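Local coordinates for protein lactaldehyde dehydrogenase (Methanocaldococcus jannaschii, PDB 3PQA) that oxidises lactaldehyde to lactate with NAD, a step in coenzyme F420 biosynthesis, and works as a homotetramer, at residues V330-D335 and D361-K366; T354-D359 and A371-I376. All blocks are in the same frame, centred on the assembly; numbering follows the deposited sequence.

Interaction 1: V330-D335 and D361-K366; sequences VEKAID and DNILCK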
# COMPACT_ATOMS: atom_id res chain seq x y z
N VAL B 330 5.71 -39.74 -26.15
CA VAL B 330 5.08 -40.84 -25.41
C VAL B 330 5.81 -42.17 -25.70
O VAL B 330 6.16 -42.91 -24.79
CB VAL B 330 3.55 -40.92 -25.66
CG1 VAL B 330 2.94 -42.15 -24.98
CG2 VAL B 330 2.88 -39.66 -25.14
N GLU B 331 6.07 -42.43 -26.98
CA GLU B 331 6.85 -43.61 -27.39
C GLU B 331 8.20 -43.70 -26.68
O GLU B 331 8.56 -44.77 -26.17
CB GLU B 331 7.06 -43.61 -28.90
CG GLU B 331 5.83 -44.04 -29.68
CD GLU B 331 6.04 -44.01 -31.19
OE1 GLU B 331 7.21 -44.12 -31.65
OE2 GLU B 331 5.03 -43.91 -31.91
N LYS B 332 8.92 -42.59 -26.63
CA LYS B 332 10.18 -42.49 -25.89
C LYS B 332 9.98 -42.80 -24.40
O LYS B 332 10.72 -43.59 -23.82
CB LYS B 332 10.82 -41.11 -26.10
CG LYS B 332 12.20 -40.90 -25.47
CD LYS B 332 13.31 -41.53 -26.32
CE LYS B 332 14.69 -41.15 -25.79
NZ LYS B 332 15.04 -41.93 -24.57
N ALA B 333 8.96 -42.18 -23.80
CA ALA B 333 8.64 -42.39 -22.39
C ALA B 333 8.43 -43.88 -22.08
O ALA B 333 8.88 -44.37 -21.03
CB ALA B 333 7.41 -41.59 -21.99
N ILE B 334 7.77 -44.58 -23.00
CA ILE B 334 7.53 -46.02 -22.87
C ILE B 334 8.84 -46.81 -23.06
O ILE B 334 9.11 -47.73 -22.30
CB ILE B 334 6.41 -46.50 -23.84
CG1 ILE B 334 5.06 -45.87 -23.45
CG2 ILE B 334 6.28 -48.03 -23.83
CD1 ILE B 334 3.97 -46.02 -24.50
N ASP B 335 9.63 -46.41 -24.06
CA ASP B 335 10.97 -46.99 -24.32
C ASP B 335 11.84 -46.95 -23.07
O ASP B 335 12.60 -47.88 -22.82
CB ASP B 335 11.70 -46.20 -25.41
CG ASP B 335 11.37 -46.66 -26.81
OD1 ASP B 335 10.49 -47.53 -26.99
OD2 ASP B 335 12.01 -46.14 -27.75
N ASP B 361 13.29 -40.16 -13.52
CA ASP B 361 14.24 -39.92 -14.61
C ASP B 361 13.62 -39.92 -16.01
O ASP B 361 14.30 -39.66 -16.99
CB ASP B 361 15.40 -40.92 -14.56
CG ASP B 361 16.20 -40.81 -13.29
OD1 ASP B 361 16.76 -39.73 -13.01
OD2 ASP B 361 16.25 -41.81 -12.55
N ASN B 362 12.32 -40.22 -16.09
CA ASN B 362 11.62 -40.31 -17.37
C ASN B 362 11.58 -38.98 -18.11
O ASN B 362 11.47 -37.92 -17.50
CB ASN B 362 10.20 -40.84 -17.15
CG ASN B 362 9.52 -41.26 -18.43
OD1 ASN B 362 8.94 -40.44 -19.14
ND2 ASN B 362 9.58 -42.55 -18.73
N ILE B 363 11.67 -39.05 -19.44
CA ILE B 363 11.62 -37.87 -20.31
C ILE B 363 10.43 -36.92 -20.02
O ILE B 363 10.56 -35.70 -20.12
CB ILE B 363 11.68 -38.27 -21.83
CG1 ILE B 363 11.86 -37.05 -22.74
CG2 ILE B 363 10.46 -39.09 -22.25
CD1 ILE B 363 13.23 -36.39 -22.62
N LEU B 364 9.28 -37.49 -19.64
CA LEU B 364 8.09 -36.69 -19.37
C LEU B 364 8.25 -35.76 -18.17
O LEU B 364 7.60 -34.72 -18.09
CB LEU B 364 6.85 -37.57 -19.16
CG LEU B 364 6.36 -38.37 -20.37
CD1 LEU B 364 5.22 -39.30 -19.99
CD2 LEU B 364 5.95 -37.44 -21.51
N CYS B 365 9.11 -36.14 -17.23
CA CYS B 365 9.38 -35.30 -16.05
C CYS B 365 10.20 -34.04 -16.38
O CYS B 365 10.35 -33.15 -15.55
CB CYS B 365 10.08 -36.11 -14.96
SG CYS B 365 9.11 -37.49 -14.33
N LYS B 366 10.74 -33.98 -17.60
CA LYS B 366 11.59 -32.87 -17.99
C LYS B 366 11.04 -32.13 -19.20
O LYS B 366 11.58 -31.11 -19.61
CB LYS B 366 13.01 -33.36 -18.30
CG LYS B 366 13.79 -33.88 -17.09
CD LYS B 366 14.08 -32.74 -16.07
CE LYS B 366 15.12 -33.15 -15.01
NZ LYS B 366 16.50 -33.31 -15.58
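The A333 methyl group, on the last turn of helix 320-335, faces three consecutive side chains of the 361-366 loop, with L364 CD1 3.7 Å from A333 CB. N362 OD1 comes to 3.4 Å from the same A333 CB, and I363 CG2 touches it more loosely. The small residue lets the loop come close to the helix, and the CA atoms of A333 and I363 are 5.8 Å apart. I363 lays its CG2 methyl against the helix backbone, 3.8 Å from A333 N, and its side chain crosses that of K332 at about a right angle, I363 CG2 meeting K332 CG at 4.1 Å. The ammonium end of K332 has its partner in E336, with which it forms a salt bridge at the exposed edge of the contact.

The one polar bond between the segments runs from N362 ND2 to A333 O, 3.0 Å long with an angle of 151° at the hydrogen. A333 O lies almost in the amide plane of N362. With CG anti to the backbone N (chi1 -167°), N362 extends its amide to the helix while the other end of the same group turns back on the loop: L364 N donates to N362 OD1 at 3.0 Å, nearly straight at 172°. Bonds at both ends should fix the rotation of this buried amide. E336 also accepts from I363 N, a second polar tie between the residue following the helix and the loop.

L364, besides touching A333 with CD1, packs on V373 of strand 373-379. Asparagine accepting from the amide two residues on is an Asx turn, used here to dock the loop that connects two parallel strands against a helix flanking the sheet.

Interaction 2: T354-D359 and A371-I376; sequences TILEVD and APVIPI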
# COMPACT_ATOMS: atom_id res chain seq x y z
N THR B 354 -4.01 -39.43 -21.85
CA THR B 354 -2.92 -40.40 -21.77
C THR B 354 -2.27 -40.32 -20.38
O THR B 354 -1.95 -39.23 -19.90
CB THR B 354 -1.90 -40.17 -22.90
OG1 THR B 354 -2.53 -40.43 -24.16
CG2 THR B 354 -0.67 -41.06 -22.77
N ILE B 355 -2.11 -41.47 -19.74
CA ILE B 355 -1.59 -41.52 -18.39
C ILE B 355 -0.55 -42.64 -18.34
O ILE B 355 -0.80 -43.73 -18.84
CB ILE B 355 -2.72 -41.82 -17.38
CG1 ILE B 355 -3.83 -40.77 -17.50
CG2 ILE B 355 -2.17 -41.91 -15.94
CD1 ILE B 355 -5.06 -41.08 -16.67
N LEU B 356 0.61 -42.34 -17.76
CA LEU B 356 1.65 -43.33 -17.59
C LEU B 356 2.18 -43.28 -16.17
O LEU B 356 2.24 -42.21 -15.56
CB LEU B 356 2.83 -43.06 -18.54
CG LEU B 356 2.62 -43.13 -20.05
CD1 LEU B 356 2.16 -41.79 -20.59
CD2 LEU B 356 3.91 -43.54 -20.72
N GLU B 357 2.57 -44.44 -15.64
CA GLU B 357 3.36 -44.44 -14.42
C GLU B 357 4.82 -44.49 -14.84
O GLU B 357 5.20 -45.32 -15.67
CB GLU B 357 3.03 -45.60 -13.48
CG GLU B 357 4.01 -45.62 -12.31
CD GLU B 357 3.60 -46.50 -11.13
OE1 GLU B 357 2.53 -47.12 -11.17
OE2 GLU B 357 4.38 -46.52 -10.15
N VAL B 358 5.62 -43.57 -14.30
CA VAL B 358 7.03 -43.46 -14.68
C VAL B 358 7.92 -43.25 -13.45
O VAL B 358 7.41 -43.04 -12.34
CB VAL B 358 7.27 -42.31 -15.70
CG1 VAL B 358 6.32 -42.43 -16.90
CG2 VAL B 358 7.09 -40.94 -15.04
N ASP B 359 9.24 -43.31 -13.63
CA ASP B 359 10.13 -42.91 -12.56
C ASP B 359 10.64 -41.49 -12.78
O ASP B 359 10.45 -40.92 -13.87
CB ASP B 359 11.25 -43.93 -12.30
CG ASP B 359 12.31 -43.97 -13.39
OD1 ASP B 359 12.59 -42.93 -14.02
OD2 ASP B 359 12.87 -45.06 -13.59
N ALA B 371 0.03 -31.10 -23.84
CA ALA B 371 -0.76 -32.22 -24.34
C ALA B 371 -1.41 -32.95 -23.17
O ALA B 371 -0.97 -32.78 -22.02
CB ALA B 371 0.12 -33.18 -25.11
N PRO B 372 -2.44 -33.77 -23.45
CA PRO B 372 -3.13 -34.44 -22.35
C PRO B 372 -2.41 -35.73 -21.94
O PRO B 372 -3.00 -36.80 -21.96
CB PRO B 372 -4.50 -34.73 -22.95
CG PRO B 372 -4.20 -34.97 -24.42
CD PRO B 372 -3.10 -34.00 -24.76
N VAL B 373 -1.13 -35.59 -21.61
CA VAL B 373 -0.23 -36.70 -21.27
C VAL B 373 0.30 -36.48 -19.85
O VAL B 373 1.05 -35.52 -19.61
CB VAL B 373 0.97 -36.79 -22.25
CG1 VAL B 373 1.95 -37.86 -21.81
CG2 VAL B 373 0.48 -37.03 -23.68
N ILE B 374 -0.07 -37.38 -18.94
CA ILE B 374 0.22 -37.22 -17.52
C ILE B 374 1.10 -38.35 -16.97
O ILE B 374 0.63 -39.50 -16.84
CB ILE B 374 -1.07 -37.16 -16.67
CG1 ILE B 374 -2.11 -36.20 -17.29
CG2 ILE B 374 -0.75 -36.84 -15.19
CD1 ILE B 374 -1.62 -34.73 -17.47
N PRO B 375 2.36 -38.03 -16.64
CA PRO B 375 3.22 -38.97 -15.91
C PRO B 375 2.91 -38.92 -14.42
O PRO B 375 2.74 -37.83 -13.85
CB PRO B 375 4.62 -38.46 -16.18
CG PRO B 375 4.42 -36.95 -16.33
CD PRO B 375 3.06 -36.77 -16.95
N ILE B 376 2.83 -40.10 -13.82
CA ILE B 376 2.60 -40.23 -12.39
C ILE B 376 3.80 -40.96 -11.82
O ILE B 376 4.20 -42.00 -12.36
CB ILE B 376 1.31 -41.04 -12.09
CG1 ILE B 376 0.08 -40.31 -12.64
CG2 ILE B 376 1.19 -41.30 -10.57
CD1 ILE B 376 -1.21 -41.11 -12.62
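Strands 354-357 and 373-376 run parallel, 4.6 Å apart at their closest and inclined by 19°, in the register T354-V373, I355-I374, L356-P375 and E357-I376. Five backbone hydrogen bonds join them. T354 N donates at 2.8 Å to the carbonyl O of P372, the residue at the centre of an inverse gamma turn, and T354 O accepts from I374 N. L356 uses both its N and its O toward the other strand, on I374 O and I376 N, the two residues flanking P375; V358 N closes the ladder on I376 O. P375 has no amide hydrogen, but it falls where its strand needs none toward this neighbour, and its CA lies 3.4 Å from L356 O in a CA-H...O contact. The pair belongs to the mixed sheet of the domain that, in aldehyde dehydrogenases, carries the catalytic cysteine. On one face I355 CG2 meets I376 CD1 at 3.5 Å, the two side chains crossing obliquely beneath F295 of helix 288-300. On the opposite face, where helix 320-335 packs, L356 CD1 approaches V373 CG1 at 4.1 Å. V358 lies alongside P375, V358 CG2 against P375 CB at 3.7 Å. E357 forms a salt bridge with R378, farther along the partner strand.

How the interactions relate
Interaction 2 is a ladder of main-chain bonds within the buried sheet; interaction 1 is a smaller contact on one flank of that sheet, partly open to solvent, and depends on a side-chain amide and a few methyl groups. Their segments alternate along the chain, the loop 361-366 lying in the connection between the two strands. The contacts also touch directly: V330 packs on V373 and I334 on L356 from the helix, while L364 CB meets P375 CG at 3.8 Å from the loop. Helix and loop therefore share the face carrying L356, V373 and P375, whereas the face of I355 and I376 is covered by helix 288-300.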